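Local coordinates for immunoglobulin-like protein (Pseudomonas aeruginosa, PDB 3N6Y), which is of unknown function but folds as an immunoglobulin-like beta sandwich related to E-set domains and, carrying a signal peptide as made, is probably exported, at residues V6-P11 / L128-S133; G15-R20 / V102-F107; T42-P45 / G49-F52; P75-P80 / D86-V91. One frame throughout, in Å; residues are numbered along the deposited sequence. Where two conformers were deposited one is given.

Interaction 1 of 4, residues V6-P11 / L128-S133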
# COMPACT_ATOMS: atom_id res chain seq x y z
N VAL A 6 -10.50 -13.06 7.43
CA VAL A 6 -9.38 -12.13 7.50
C VAL A 6 -9.87 -10.74 7.86
O VAL A 6 -10.77 -10.17 7.17
CB VAL A 6 -8.65 -12.06 6.15
CG1 VAL A 6 -7.50 -11.04 6.19
CG2 VAL A 6 -8.11 -13.48 5.76
N ARG A 7 -9.34 -10.19 8.95
CA ARG A 7 -9.80 -8.90 9.46
C ARG A 7 -8.65 -8.04 9.91
O ARG A 7 -7.67 -8.55 10.40
CB ARG A 7 -10.75 -9.07 10.68
CG ARG A 7 -12.17 -9.57 10.39
CD ARG A 7 -12.89 -9.94 11.68
N ILE A 8 -8.81 -6.73 9.77
CA ILE A 8 -7.89 -5.78 10.39
C ILE A 8 -7.91 -5.92 11.91
O ILE A 8 -8.98 -6.04 12.54
CB ILE A 8 -8.26 -4.33 10.08
CG1 ILE A 8 -7.96 -4.00 8.63
CG2 ILE A 8 -7.43 -3.33 10.92
CD1 ILE A 8 -6.51 -3.83 8.34
N ASP A 9 -6.71 -5.93 12.49
CA ASP A 9 -6.54 -6.09 13.93
C ASP A 9 -5.71 -4.91 14.40
O ASP A 9 -4.53 -4.82 14.09
CB ASP A 9 -5.84 -7.42 14.18
CG ASP A 9 -5.84 -7.81 15.63
OD1 ASP A 9 -5.01 -7.27 16.37
OD2 ASP A 9 -6.65 -8.68 16.02
N GLY A 10 -6.34 -3.95 15.06
CA GLY A 10 -5.63 -2.81 15.60
C GLY A 10 -5.48 -1.67 14.59
O GLY A 10 -6.00 -1.73 13.48
N PRO A 11 -4.73 -0.63 14.98
CA PRO A 11 -4.58 0.60 14.21
C PRO A 11 -3.90 0.38 12.87
O PRO A 11 -3.01 -0.47 12.76
CB PRO A 11 -3.64 1.45 15.08
CG PRO A 11 -3.47 0.74 16.34
CD PRO A 11 -3.78 -0.68 16.10
N LEU A 128 -13.04 -4.17 1.07
CA LEU A 128 -11.99 -3.24 1.44
C LEU A 128 -11.58 -3.44 2.88
O LEU A 128 -12.43 -3.36 3.78
CB LEU A 128 -12.53 -1.82 1.30
CG LEU A 128 -11.52 -0.70 1.58
CD1 LEU A 128 -10.34 -0.75 0.62
CD2 LEU A 128 -12.29 0.63 1.52
N LEU A 129 -10.29 -3.69 3.12
CA LEU A 129 -9.77 -3.85 4.46
C LEU A 129 -9.26 -2.49 5.03
O LEU A 129 -9.46 -2.17 6.22
CB LEU A 129 -8.64 -4.87 4.44
CG LEU A 129 -9.14 -6.29 4.19
CD1 LEU A 129 -7.99 -7.24 3.94
CD2 LEU A 129 -10.01 -6.76 5.41
N ALA A 130 -8.57 -1.73 4.19
CA ALA A 130 -7.96 -0.46 4.61
C ALA A 130 -7.73 0.46 3.43
O ALA A 130 -7.48 -0.03 2.33
CB ALA A 130 -6.66 -0.71 5.36
N GLU A 131 -7.77 1.75 3.68
CA GLU A 131 -7.47 2.73 2.62
C GLU A 131 -6.90 4.00 3.19
O GLU A 131 -7.24 4.37 4.33
CB GLU A 131 -8.72 3.04 1.77
CG GLU A 131 -9.73 3.99 2.35
CD GLU A 131 -10.79 4.34 1.32
OE1 GLU A 131 -10.39 4.74 0.19
OE2 GLU A 131 -11.98 4.25 1.65
N LYS A 132 -6.07 4.67 2.38
CA LYS A 132 -5.62 5.99 2.69
C LYS A 132 -5.34 6.77 1.43
O LYS A 132 -4.78 6.20 0.46
CB LYS A 132 -4.33 5.96 3.54
CG LYS A 132 -4.24 7.13 4.51
CD LYS A 132 -5.21 6.96 5.72
CE LYS A 132 -5.21 8.13 6.59
NZ LYS A 132 -6.28 8.13 7.62
N SER A 133 -5.71 8.07 1.51
CA SER A 133 -5.49 9.04 0.43
C SER A 133 -4.30 9.92 0.80
O SER A 133 -4.33 10.54 1.89
CB SER A 133 -6.74 9.89 0.17
OG SER A 133 -7.73 9.07 -0.43
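L129 lays its branched end against V6 and its CB and carbonyl O against I8. I8 points at the partner strand, V6 lies alongside with its CG1 and carbonyl O against the leucine, and R7 between them points away. The side chains touch at loose van der Waals distance. L129 CD1 comes to 4.4 Å from V6 CG1, and L129 CD2 lies 3.9 Å from V6 O. On the other side of the leucine, L129 CB is 4.3 Å from I8 CG1. CG of L129 stands anti to the carbonyl carbon (chi1 -71°), which swings the branched end toward V6 and leaves the CB beside I8. A small hollow is made by A130: with a lone methyl there, the end of I8 can reach over it, I8 CD1 to A130 CB at 4.3 Å. The tightest approach is that of I8 CG1 to L129 O, 3.4 Å. It is a methylene resting against a carbonyl.

Both L129 and A130 can turn toward I8 because they form a classic beta bulge facing V122, in which the extra residue interrupts the usual in-and-out order of a strand. The contact spans the two sheets of the immunoglobulin-like sandwich: strand 7-8 pairs with strand 51-59, whereas strand 127-136 belongs to the six-stranded sheet. I8 also packs on Y56 and L58, and A130 on M54, while V6 O is hydrogen-bonded to R127. Since no hydrogen bond joins the two segments directly, and the groups that meet are almost all aliphatic, their mutual hold rests on van der Waals contact and the hydrophobic effect.

Interaction 2 of 4, residues G15-R20 / V102-F107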
# COMPACT_ATOMS: atom_id res chain seq x y z
N GLY A 15 1.65 6.78 6.32
CA GLY A 15 2.59 7.87 6.14
C GLY A 15 3.83 7.56 5.34
O GLY A 15 3.78 6.74 4.43
N VAL A 16 4.91 8.25 5.68
CA VAL A 16 6.18 8.17 5.00
C VAL A 16 7.09 7.20 5.77
O VAL A 16 7.30 7.38 6.99
CB VAL A 16 6.85 9.57 4.82
CG1 VAL A 16 8.29 9.40 4.26
CG2 VAL A 16 6.01 10.47 3.89
N PHE A 17 7.60 6.22 5.05
CA PHE A 17 8.50 5.17 5.58
C PHE A 17 9.89 5.73 5.67
O PHE A 17 10.39 6.35 4.73
CB PHE A 17 8.52 3.93 4.70
CG PHE A 17 7.28 3.07 4.82
CD1 PHE A 17 6.04 3.54 4.43
CD2 PHE A 17 7.37 1.76 5.30
CE1 PHE A 17 4.89 2.72 4.51
CE2 PHE A 17 6.24 0.95 5.40
CZ PHE A 17 5.00 1.43 5.00
N GLU A 18 10.53 5.53 6.82
CA GLU A 18 11.85 6.10 7.03
C GLU A 18 12.89 5.00 6.93
O GLU A 18 12.70 3.92 7.45
CB GLU A 18 11.92 6.77 8.41
CG GLU A 18 10.92 7.89 8.60
CD GLU A 18 11.14 8.66 9.91
OE1 GLU A 18 11.50 8.01 10.91
OE2 GLU A 18 10.93 9.89 9.93
N SER A 19 13.96 5.28 6.20
CA SER A 19 15.04 4.32 6.08
C SER A 19 16.30 4.99 6.57
O SER A 19 16.39 6.22 6.58
CB SER A 19 15.19 3.86 4.62
OG SER A 19 15.49 4.95 3.76
N ARG A 20 17.28 4.19 6.97
CA ARG A 20 18.58 4.71 7.40
C ARG A 20 19.74 3.92 6.80
O ARG A 20 19.97 2.77 7.16
CB ARG A 20 18.67 4.70 8.92
CG ARG A 20 17.55 5.50 9.62
CD ARG A 20 18.12 6.37 10.74
NE ARG A 20 17.17 6.55 11.83
CZ ARG A 20 17.48 7.09 13.01
NH1 ARG A 20 18.71 7.53 13.25
NH2 ARG A 20 16.54 7.20 13.94
N VAL A 102 2.03 -4.81 4.50
CA VAL A 102 2.38 -3.48 4.03
C VAL A 102 1.84 -3.28 2.64
O VAL A 102 1.82 -4.19 1.80
CB VAL A 102 3.90 -3.31 3.98
CG1 VAL A 102 4.32 -1.98 3.31
CG2 VAL A 102 4.50 -3.41 5.39
N MSE A 103 1.37 -2.08 2.40
CA MSE A 103 1.04 -1.60 1.06
C MSE A 103 1.74 -0.26 0.89
O MSE A 103 1.33 0.75 1.47
CB MSE A 103 -0.46 -1.44 0.82
CG MSE A 103 -0.73 -0.94 -0.57
SE MSE A 103 -2.66 -0.78 -0.84
CE MSE A 103 -2.52 -0.05 -2.65
N ALA A 104 2.80 -0.26 0.10
CA ALA A 104 3.63 0.93 -0.09
C ALA A 104 3.96 1.19 -1.55
O ALA A 104 3.97 0.24 -2.40
CB ALA A 104 4.89 0.87 0.76
N TYR A 105 4.32 2.44 -1.80
CA TYR A 105 4.75 2.91 -3.09
C TYR A 105 5.98 3.77 -2.89
O TYR A 105 5.96 4.60 -1.98
CB TYR A 105 3.66 3.71 -3.80
CG TYR A 105 3.94 3.95 -5.27
CD1 TYR A 105 4.64 5.07 -5.67
CD2 TYR A 105 3.53 3.03 -6.24
CE1 TYR A 105 4.91 5.30 -7.04
CE2 TYR A 105 3.80 3.24 -7.63
CZ TYR A 105 4.47 4.40 -7.99
OH TYR A 105 4.74 4.65 -9.30
N GLU A 106 7.01 3.55 -3.73
CA GLU A 106 8.22 4.36 -3.68
C GLU A 106 8.51 5.03 -5.04
O GLU A 106 8.41 4.40 -6.11
CB GLU A 106 9.44 3.53 -3.19
CG GLU A 106 10.62 4.40 -2.78
CD GLU A 106 11.73 3.66 -2.03
OE1 GLU A 106 11.44 2.71 -1.27
OE2 GLU A 106 12.92 4.07 -2.16
N PHE A 107 8.88 6.30 -4.98
CA PHE A 107 9.24 7.04 -6.18
C PHE A 107 10.70 6.65 -6.51
O PHE A 107 11.65 7.22 -5.96
CB PHE A 107 9.16 8.55 -5.95
CG PHE A 107 7.77 9.08 -5.63
CD1 PHE A 107 6.64 8.57 -6.24
CD2 PHE A 107 7.61 10.13 -4.74
CE1 PHE A 107 5.38 9.05 -5.94
CE2 PHE A 107 6.35 10.66 -4.44
CZ PHE A 107 5.21 10.11 -5.06
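F17 and A104 are the positions at which the two backbones come closest, their CA atoms still 8.6 Å apart, and no hydrogen bond joins the segments. Each is paired elsewhere: strand 16-17 with strand 38-40, and strand 101-106 with strand 51-59. F17 itself is bonded through its backbone to K51, just past the corner that the chain turns at G15. The gap is bridged by the F17 side chain, which points toward the other strand. A104 CB lies over one face of the F17 ring, 4.2 Å from F17 CE1. Farther along, V102 CG1 is 3.9 Å from F17 CZ, oblique to the ring, and these two side chains approach from opposite directions. CG1 of V102 gets there by standing anti to the backbone N (chi1 173°). A104 suits its place because a single methyl leaves room for a flat ring to settle on it. Between V102 and A104, the selenomethionine M103 points the opposite way, to L70, Y72, L120 and V122 between the sheets. This implies that F17 packs on the outward face of strand 101-106, where the K51 side chain touches A104. Only carbon atoms meet, so the attraction is dispersion and the shedding of water.

Interaction 3 of 4, residues T42-P45 / G49-F52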
# COMPACT_ATOMS: atom_id res chain seq x y z
N THR A 42 -0.55 12.38 5.73
CA THR A 42 -1.10 12.22 4.39
C THR A 42 -0.42 13.09 3.36
O THR A 42 -0.75 13.00 2.16
CB THR A 42 -2.62 12.48 4.37
OG1 THR A 42 -2.94 13.77 4.94
CG2 THR A 42 -3.31 11.33 5.12
N GLU A 43 0.57 13.85 3.81
CA GLU A 43 1.29 14.80 2.95
C GLU A 43 2.66 14.23 2.62
O GLU A 43 3.51 14.03 3.48
CB GLU A 43 1.40 16.17 3.64
CG GLU A 43 0.07 16.85 3.85
CD GLU A 43 -0.56 17.34 2.55
OE1 GLU A 43 0.18 17.63 1.57
OE2 GLU A 43 -1.81 17.45 2.51
N VAL A 44 2.86 13.94 1.35
CA VAL A 44 4.02 13.21 0.86
C VAL A 44 4.85 14.08 -0.08
O VAL A 44 4.32 14.58 -1.06
CB VAL A 44 3.55 11.96 0.16
CG1 VAL A 44 4.71 11.21 -0.49
CG2 VAL A 44 2.79 11.02 1.13
N PRO A 45 6.17 14.22 0.18
CA PRO A 45 7.01 15.01 -0.75
C PRO A 45 7.15 14.40 -2.13
O PRO A 45 7.41 13.19 -2.25
CB PRO A 45 8.39 15.03 -0.08
CG PRO A 45 8.24 14.49 1.24
CD PRO A 45 6.95 13.69 1.31
N GLY A 49 12.94 8.75 -4.07
CA GLY A 49 13.37 8.03 -2.90
C GLY A 49 12.33 8.02 -1.79
O GLY A 49 12.50 7.36 -0.81
N THR A 50 11.25 8.77 -1.97
CA THR A 50 10.20 8.80 -0.95
C THR A 50 9.32 7.57 -1.07
O THR A 50 8.83 7.29 -2.14
CB THR A 50 9.32 10.04 -1.12
OG1 THR A 50 10.12 11.21 -1.01
CG2 THR A 50 8.18 10.15 -0.07
N LYS A 51 9.18 6.84 0.03
CA LYS A 51 8.27 5.69 0.15
C LYS A 51 7.13 6.01 1.09
O LYS A 51 7.33 6.52 2.20
CB LYS A 51 9.06 4.45 0.58
CG LYS A 51 8.22 3.23 0.90
CD LYS A 51 9.15 2.14 1.44
CE LYS A 51 8.33 0.98 1.97
NZ LYS A 51 9.21 -0.09 2.58
N PHE A 52 5.89 5.73 0.65
CA PHE A 52 4.75 6.00 1.47
C PHE A 52 3.69 4.90 1.36
O PHE A 52 3.70 4.11 0.42
CB PHE A 52 4.08 7.35 1.13
CG PHE A 52 3.52 7.42 -0.28
CD1 PHE A 52 4.34 7.63 -1.38
CD2 PHE A 52 2.16 7.20 -0.51
CE1 PHE A 52 3.82 7.66 -2.65
CE2 PHE A 52 1.63 7.25 -1.79
CZ PHE A 52 2.47 7.47 -2.86
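V44 has CG1 anti to its backbone N (chi1 175°) and CG2 anti to its carbonyl carbon, a staggering that aims CG1 at T50 and F52 and CG2 at F52. T50 answers with CG2 anti to N, while F52 holds its CG between N and the carbonyl carbon (chi1 63°), which draws the ring in beside the valine. CG1 of V44 thus sits 3.7 Å from T50 CG2 and equally 3.7 Å from F52 CD1, approaching the ring obliquely. Its other methyl, CG2, lies 3.9 Å from F52 CB. Valine and phenylalanine side chains cross at about a right angle, and so do P45 and T50, where P45 CD is 4.0 Å from T50 CG2.

Strand 43-44 runs parallel to strand 127-136 at the border of the six-stranded sheet, and strand 51-59 lies in the other sheet, so the short connection between them carries the chain across the sandwich. F134 packs on V44 and meets F52 edge to face. Threonine fits the border between core and surface: its methyl joins the apolar cluster, while its OG1 is hydrogen-bonded to K47 O. The two chemistries thus divide the work, dispersion holding the segments together and the hydroxyl bonding back to the connection.

Interaction 4 of 4, residues P75-P80 / D86-V91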
# COMPACT_ATOMS: atom_id res chain seq x y z
N PRO A 75 -2.39 9.81 -9.89
CA PRO A 75 -2.79 10.89 -10.77
C PRO A 75 -2.46 10.71 -12.25
O PRO A 75 -2.80 11.59 -13.06
CB PRO A 75 -2.04 12.10 -10.20
CG PRO A 75 -1.51 11.65 -8.83
CD PRO A 75 -1.30 10.22 -8.99
N GLY A 76 -1.83 9.59 -12.60
CA GLY A 76 -1.39 9.26 -13.97
C GLY A 76 0.11 9.27 -14.08
O GLY A 76 0.71 10.30 -14.35
N VAL A 77 0.71 8.08 -13.88
CA VAL A 77 2.15 7.85 -14.07
C VAL A 77 2.37 7.44 -15.51
O VAL A 77 1.85 6.42 -15.97
CB VAL A 77 2.64 6.74 -13.10
CG1 VAL A 77 4.12 6.36 -13.42
CG2 VAL A 77 2.47 7.22 -11.66
N VAL A 78 3.15 8.22 -16.24
CA VAL A 78 3.45 7.89 -17.63
C VAL A 78 4.85 7.31 -17.71
O VAL A 78 5.85 8.00 -17.42
CB VAL A 78 3.32 9.11 -18.56
CG1 VAL A 78 3.63 8.70 -20.05
CG2 VAL A 78 1.92 9.82 -18.38
N THR A 79 4.93 6.03 -18.05
CA THR A 79 6.22 5.36 -18.13
C THR A 79 6.93 5.78 -19.42
O THR A 79 6.31 6.36 -20.31
CB THR A 79 6.08 3.85 -18.02
OG1 THR A 79 4.93 3.38 -18.76
CG2 THR A 79 5.97 3.41 -16.57
N PRO A 80 8.27 5.55 -19.51
CA PRO A 80 9.01 6.02 -20.69
C PRO A 80 8.49 5.43 -22.01
O PRO A 80 8.74 6.02 -23.07
CB PRO A 80 10.44 5.54 -20.41
CG PRO A 80 10.53 5.56 -18.89
CD PRO A 80 9.18 5.06 -18.44
N ASP A 86 -2.90 4.92 -14.49
CA ASP A 86 -3.77 5.61 -13.51
C ASP A 86 -4.12 4.68 -12.34
O ASP A 86 -4.60 5.15 -11.28
CB ASP A 86 -5.06 6.07 -14.21
CG ASP A 86 -4.75 7.07 -15.31
OD1 ASP A 86 -4.41 8.21 -14.91
OD2 ASP A 86 -4.82 6.70 -16.51
N LYS A 87 -3.93 3.40 -12.53
CA LYS A 87 -3.97 2.46 -11.41
C LYS A 87 -2.89 1.45 -11.57
O LYS A 87 -2.47 1.12 -12.69
CB LYS A 87 -5.31 1.76 -11.30
CG LYS A 87 -5.61 0.74 -12.39
CD LYS A 87 -6.85 -0.03 -12.00
CE LYS A 87 -7.32 -1.08 -13.02
NZ LYS A 87 -6.62 -2.42 -12.99
N PHE A 88 -2.41 0.96 -10.44
CA PHE A 88 -1.62 -0.28 -10.39
C PHE A 88 -2.38 -1.27 -9.51
O PHE A 88 -2.97 -0.87 -8.49
CB PHE A 88 -0.27 -0.02 -9.75
CG PHE A 88 0.59 0.91 -10.53
CD1 PHE A 88 1.14 0.50 -11.73
CD2 PHE A 88 0.89 2.18 -10.07
CE1 PHE A 88 1.94 1.36 -12.46
CE2 PHE A 88 1.70 3.05 -10.81
CZ PHE A 88 2.22 2.62 -11.98
N GLU A 89 -2.34 -2.54 -9.89
CA GLU A 89 -2.91 -3.64 -9.09
C GLU A 89 -1.87 -4.72 -8.82
O GLU A 89 -1.22 -5.23 -9.74
CB GLU A 89 -4.12 -4.21 -9.80
CG GLU A 89 -5.38 -3.48 -9.46
CD GLU A 89 -6.64 -4.19 -9.97
OE1 GLU A 89 -7.52 -3.48 -10.49
OE2 GLU A 89 -6.75 -5.43 -9.87
N VAL A 90 -1.69 -5.03 -7.55
CA VAL A 90 -0.67 -5.98 -7.11
C VAL A 90 -1.41 -7.05 -6.33
O VAL A 90 -2.19 -6.70 -5.44
CB VAL A 90 0.42 -5.32 -6.26
CG1 VAL A 90 1.35 -6.37 -5.67
CG2 VAL A 90 1.23 -4.33 -7.09
N VAL A 91 -1.22 -8.33 -6.71
CA VAL A 91 -1.85 -9.42 -5.94
C VAL A 91 -0.82 -9.93 -4.94
O VAL A 91 0.33 -10.14 -5.31
CB VAL A 91 -2.46 -10.51 -6.81
CG1 VAL A 91 -2.99 -11.64 -5.89
CG2 VAL A 91 -3.60 -9.91 -7.64
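V77 approaches the F88 ring obliquely, V77 CB being 4.3 Å from F88 CZ, and the H85 imidazole meets the same ring with planes only about 15° from parallel. V77 is buried, a compact branched side chain that touches both F88 and W118. The second flat group is the carboxylate of D86. Its OD1 lies 3.3 Å from G76 CA, a close approach open to a residue with no side chain. The backbone of G76 has a positive phi (111°), where a CB would press on the carbonyl O of P75.

These segments belong to the beta hairpin formed by strands 76-78 and 84-92, with 76-78 outermost in the six-stranded sheet. Chain corners at P75 and D86 lie near the closest approach of the backbones, 4.4 Å between G76 CA and D86 CA. V77 pairs through its backbone with H85, while D86 is bonded to T74, so the long strand changes partner at the corner. T79 OG1 is hydrogen-bonded to D81 and Q83 in the connection and to H85 on the next strand. CG of D86 stands anti to its carbonyl carbon (chi1 -62°). Its OD1 is thereby set beside the glycine, and OD2 makes a salt bridge with R84.

Interactions 2 and 3 are close neighbours, their centres about 7 Å apart, because strands 101-106 and 51-59 lie side by side in one sheet. Probable hydrogen bonds from G49 N to F107 O (2.8 Å) and from Y105 N to F52 O (2.9 Å) join them. Interaction 1 reaches interaction 3 by packing, T42 CG2 lying 3.5 Å from S133 O. Interaction 4 lies on the far side of the chain's centre from interaction 1, about 22 Å between centres, yet touches interaction 2 where Y105 OH comes 3.8 Å from F88 CE2. Interactions 1 and 3 span the two sheets, whereas interaction 4 stays within one. No active site or ligand is known.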